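PDB 3LEC: NADB-Rossmann Superfamily protein from Streptococcus agalactiae, which probably methylates N1 of an adenine in tRNA, as a zinc-containing member of the TrmK family with a Rossmann-like methyltransferase fold. Local coordinates for residues T185-K188 with E189-N193; Q192-L195 with N196-T199. All coordinates share one frame; numbering follows the deposited sequence.

Contact 1 of 2, residues T185-K188 with E189-N193; sequences TVFK and EKWQN
F187 and W191, one helical turn apart, meet as a T-shaped (edge-to-face) pair on the buried side of the helix. The indole presents its pyrrole edge to one face of the phenyl ring: W191 CD1 lies 3.7 Å from F187 CE1, and W191 NE1 is 3.6 Å from that same carbon. The centroids of the phenyl and five-membered rings are 4.8 Å apart and the planes are inclined at 62°, so the rings meet without stacking flat. The two first torsions differ, and the difference brings the rings together. F187 carries CG anti to its own N (chi1 174°), whereas W191 carries CG beside its N (chi1 -68°), which leans the indole back toward the preceding turn. Its CD1 thereby also reaches 3.3 Å from F187 O, the carbonyl that accepts W191 N in the helical ladder.

That ladder is the regular i to i+4 pattern of an alpha helix, here the first turns of helix 185-204, which comes after the last strand of the mixed sheet, 155-163, in this TrmK-family protein. On the more exposed flank, E189 stretches back over T185, its OE2 3.3 Å from T185 CG2, while its N is bonded to T185 O at 2.9 Å. Q192, extended beyond CG, lays its stem against K188 O, with CG 3.2 Å from that oxygen, and its amide NE2 lies 3.7 Å from K188 CB.

Further out, F175 meets the W191 ring at a steep angle and also touches F187, while V226 and I223 of helix 210-227 pack on F187 and W191 respectively; large aromatic groups suit this junction of helices. K190, fully extended, sends NZ to salt bridges with E157 and E129, and the bent chain of K188 returns NZ to N183 O.

Contact 2 of 2, residues Q192-L195 with N196-T199; sequences QNEL and NKLT
Backbone i to i+4 bonds join N196 N to Q192 O, K197 N to N193 O, L198 N to E194 O and T199 N to L195 O, as in any alpha helix. The hydroxyl OG1 of T199 grips L195 O a second time. Both T199 bonds measure 2.8 Å to L195 O, from N and from OG1, and the two donors approach from opposite faces of the carbonyl plane. The hydroxyl stands 40° out of that plane; chi1 of -59° sets OG1 beside its own N, facing back up the helix. A threonine thus satisfies its hydroxyl without leaving the helix.

Elsewhere on the surface, E194 bends at chi2 and K197 at chi3, and K197 NZ meets E194 OE2 at 2.9 Å from above the carboxylate plane, an i to i+3 salt bridge. The lysine's CE passes 3.5 Å from N193 ND2, where the two side chains cross at an angle. L198 CG rests 3.2 Å from E194 O, while L195 and L198 both reach I220 of helix 210-227. Apolar residues thus face the neighbouring helix while E194 and K197 pair at the more exposed surface, where the lysine and glutamate probably moderate each other's charge.

Overall arrangement
From helix 10-16 the chain lays down the mixed sheet with helices between its strands, ending on strands 141-150 and 155-163 at one edge, then passes through helices 170-175 and 177-182 into helix 185-204, which carries both contacts. Neither closes a long loop: each spans successive turns, and contact 2 begins where contact 1 ends, sharing Q192 and N193, with centres 10 Å apart. They therefore follow in series and neither nest nor cross. Contact 1 ties the start of the helix to those two strands and to helix 170-175; contact 2 carries it farther from the chain's centre. Helix 210-227 runs beside both, touching Q192 through L227, and both lie away from the zinc site of D140 and H165.

Contact 1 of 2, residues T185-K188 with E189-N193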
# COMPACT_ATOMS: atom_id res chain seq x y z
N THR A 185 -16.62 9.32 -6.88
CA THR A 185 -16.17 10.17 -7.99
C THR A 185 -14.70 9.94 -8.38
O THR A 185 -14.39 9.86 -9.56
CB THR A 185 -16.39 11.66 -7.72
OG1 THR A 185 -17.72 11.86 -7.22
CG2 THR A 185 -16.22 12.45 -8.99
N VAL A 186 -13.80 9.86 -7.39
CA VAL A 186 -12.36 9.69 -7.67
C VAL A 186 -12.13 8.39 -8.42
O VAL A 186 -11.35 8.32 -9.37
CB VAL A 186 -11.52 9.68 -6.35
CG1 VAL A 186 -10.04 9.38 -6.63
CG2 VAL A 186 -11.66 11.02 -5.61
N PHE A 187 -12.81 7.34 -7.97
CA PHE A 187 -12.73 6.02 -8.60
C PHE A 187 -13.17 6.08 -10.07
O PHE A 187 -12.47 5.59 -10.96
CB PHE A 187 -13.65 5.08 -7.82
CG PHE A 187 -13.81 3.71 -8.42
CD1 PHE A 187 -12.88 2.70 -8.15
CD2 PHE A 187 -14.90 3.42 -9.23
CE1 PHE A 187 -13.05 1.41 -8.68
CE2 PHE A 187 -15.06 2.14 -9.77
CZ PHE A 187 -14.13 1.14 -9.50
N LYS A 188 -14.32 6.69 -10.32
CA LYS A 188 -14.82 6.87 -11.67
C LYS A 188 -13.82 7.66 -12.52
O LYS A 188 -13.51 7.27 -13.65
CB LYS A 188 -16.15 7.62 -11.62
CG LYS A 188 -17.34 6.76 -11.32
CD LYS A 188 -18.61 7.58 -11.52
CE LYS A 188 -19.14 8.16 -10.22
NZ LYS A 188 -19.82 7.11 -9.40
N GLU A 189 -13.27 8.74 -11.95
CA GLU A 189 -12.31 9.56 -12.70
C GLU A 189 -11.05 8.76 -13.03
O GLU A 189 -10.50 8.87 -14.14
CB GLU A 189 -11.98 10.86 -11.94
CG GLU A 189 -13.19 11.82 -11.89
CD GLU A 189 -13.05 13.03 -10.98
OE1 GLU A 189 -12.02 13.20 -10.27
OE2 GLU A 189 -14.01 13.82 -10.95
N LYS A 190 -10.59 7.93 -12.08
CA LYS A 190 -9.39 7.12 -12.35
C LYS A 190 -9.61 6.20 -13.52
O LYS A 190 -8.79 6.13 -14.44
CB LYS A 190 -8.94 6.29 -11.14
CG LYS A 190 -7.91 5.21 -11.53
CD LYS A 190 -7.42 4.37 -10.38
CE LYS A 190 -6.40 3.34 -10.87
NZ LYS A 190 -5.60 2.82 -9.75
N TRP A 191 -10.73 5.48 -13.51
CA TRP A 191 -11.00 4.54 -14.58
C TRP A 191 -11.42 5.20 -15.90
O TRP A 191 -11.09 4.69 -16.97
CB TRP A 191 -11.95 3.42 -14.10
CG TRP A 191 -11.22 2.60 -13.09
CD1 TRP A 191 -11.38 2.61 -11.75
CD2 TRP A 191 -10.09 1.74 -13.35
NE1 TRP A 191 -10.47 1.76 -11.15
CE2 TRP A 191 -9.66 1.22 -12.12
CE3 TRP A 191 -9.41 1.35 -14.53
CZ2 TRP A 191 -8.61 0.32 -12.01
CZ3 TRP A 191 -8.36 0.46 -14.42
CH2 TRP A 191 -7.95 -0.04 -13.17
N GLN A 192 -12.08 6.35 -15.83
CA GLN A 192 -12.34 7.15 -17.05
C GLN A 192 -11.00 7.49 -17.71
O GLN A 192 -10.83 7.31 -18.92
CB GLN A 192 -13.17 8.42 -16.75
CG GLN A 192 -14.66 8.17 -16.51
CD GLN A 192 -15.33 9.20 -15.60
OE1 GLN A 192 -14.80 10.28 -15.34
NE2 GLN A 192 -16.50 8.85 -15.11
N ASN A 193 -10.02 7.90 -16.91
CA ASN A 193 -8.68 8.24 -17.42
C ASN A 193 -7.93 7.05 -18.04
O ASN A 193 -7.29 7.18 -19.09
CB ASN A 193 -7.84 8.89 -16.31
CG ASN A 193 -6.50 9.40 -16.82
OD1 ASN A 193 -6.44 10.12 -17.81
ND2 ASN A 193 -5.43 9.03 -16.14

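Contact 2 of 2, residues Q192-L195 with N196-T199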
# COMPACT_ATOMS: atom_id res chain seq x y z
N GLN A 192 -12.08 6.35 -15.83
CA GLN A 192 -12.34 7.15 -17.05
C GLN A 192 -11.00 7.49 -17.71
O GLN A 192 -10.83 7.31 -18.92
CB GLN A 192 -13.17 8.42 -16.75
CG GLN A 192 -14.66 8.17 -16.51
CD GLN A 192 -15.33 9.20 -15.60
OE1 GLN A 192 -14.80 10.28 -15.34
NE2 GLN A 192 -16.50 8.85 -15.11
N ASN A 193 -10.02 7.90 -16.91
CA ASN A 193 -8.68 8.24 -17.42
C ASN A 193 -7.93 7.05 -18.04
O ASN A 193 -7.29 7.18 -19.09
CB ASN A 193 -7.84 8.89 -16.31
CG ASN A 193 -6.50 9.40 -16.82
OD1 ASN A 193 -6.44 10.12 -17.81
ND2 ASN A 193 -5.43 9.03 -16.14
N GLU A 194 -8.02 5.88 -17.40
CA GLU A 194 -7.43 4.66 -17.93
C GLU A 194 -8.08 4.29 -19.26
O GLU A 194 -7.39 3.96 -20.20
CB GLU A 194 -7.57 3.49 -16.96
CG GLU A 194 -6.76 3.66 -15.67
CD GLU A 194 -5.26 3.81 -15.92
OE1 GLU A 194 -4.69 2.93 -16.59
OE2 GLU A 194 -4.67 4.81 -15.45
N LEU A 195 -9.40 4.39 -19.32
CA LEU A 195 -10.10 4.21 -20.60
C LEU A 195 -9.54 5.09 -21.74
O LEU A 195 -9.25 4.61 -22.86
CB LEU A 195 -11.60 4.46 -20.41
CG LEU A 195 -12.48 4.11 -21.62
CD1 LEU A 195 -12.28 2.66 -22.07
CD2 LEU A 195 -13.95 4.42 -21.29
N ASN A 196 -9.37 6.37 -21.44
CA ASN A 196 -8.80 7.30 -22.42
C ASN A 196 -7.45 6.84 -22.93
O ASN A 196 -7.24 6.73 -24.13
CB ASN A 196 -8.69 8.69 -21.82
CG ASN A 196 -10.03 9.27 -21.42
OD1 ASN A 196 -11.09 8.74 -21.80
ND2 ASN A 196 -9.99 10.36 -20.65
N LYS A 197 -6.55 6.55 -22.00
CA LYS A 197 -5.22 6.04 -22.33
C LYS A 197 -5.24 4.75 -23.13
O LYS A 197 -4.52 4.59 -24.11
CB LYS A 197 -4.37 5.90 -21.05
CG LYS A 197 -4.09 7.27 -20.41
CD LYS A 197 -3.11 7.20 -19.23
CE LYS A 197 -3.76 6.59 -17.99
NZ LYS A 197 -2.80 6.58 -16.81
N LEU A 198 -6.07 3.80 -22.70
CA LEU A 198 -6.15 2.55 -23.42
C LEU A 198 -6.70 2.76 -24.83
O LEU A 198 -6.34 2.05 -25.76
CB LEU A 198 -7.02 1.56 -22.64
CG LEU A 198 -6.46 1.13 -21.27
CD1 LEU A 198 -7.54 0.39 -20.54
CD2 LEU A 198 -5.22 0.25 -21.39
N THR A 199 -7.59 3.74 -24.97
CA THR A 199 -8.18 4.01 -26.28
C THR A 199 -7.15 4.65 -27.24
O THR A 199 -7.10 4.29 -28.42
CB THR A 199 -9.46 4.85 -26.15
OG1 THR A 199 -10.40 4.13 -25.33
CG2 THR A 199 -10.07 5.10 -27.54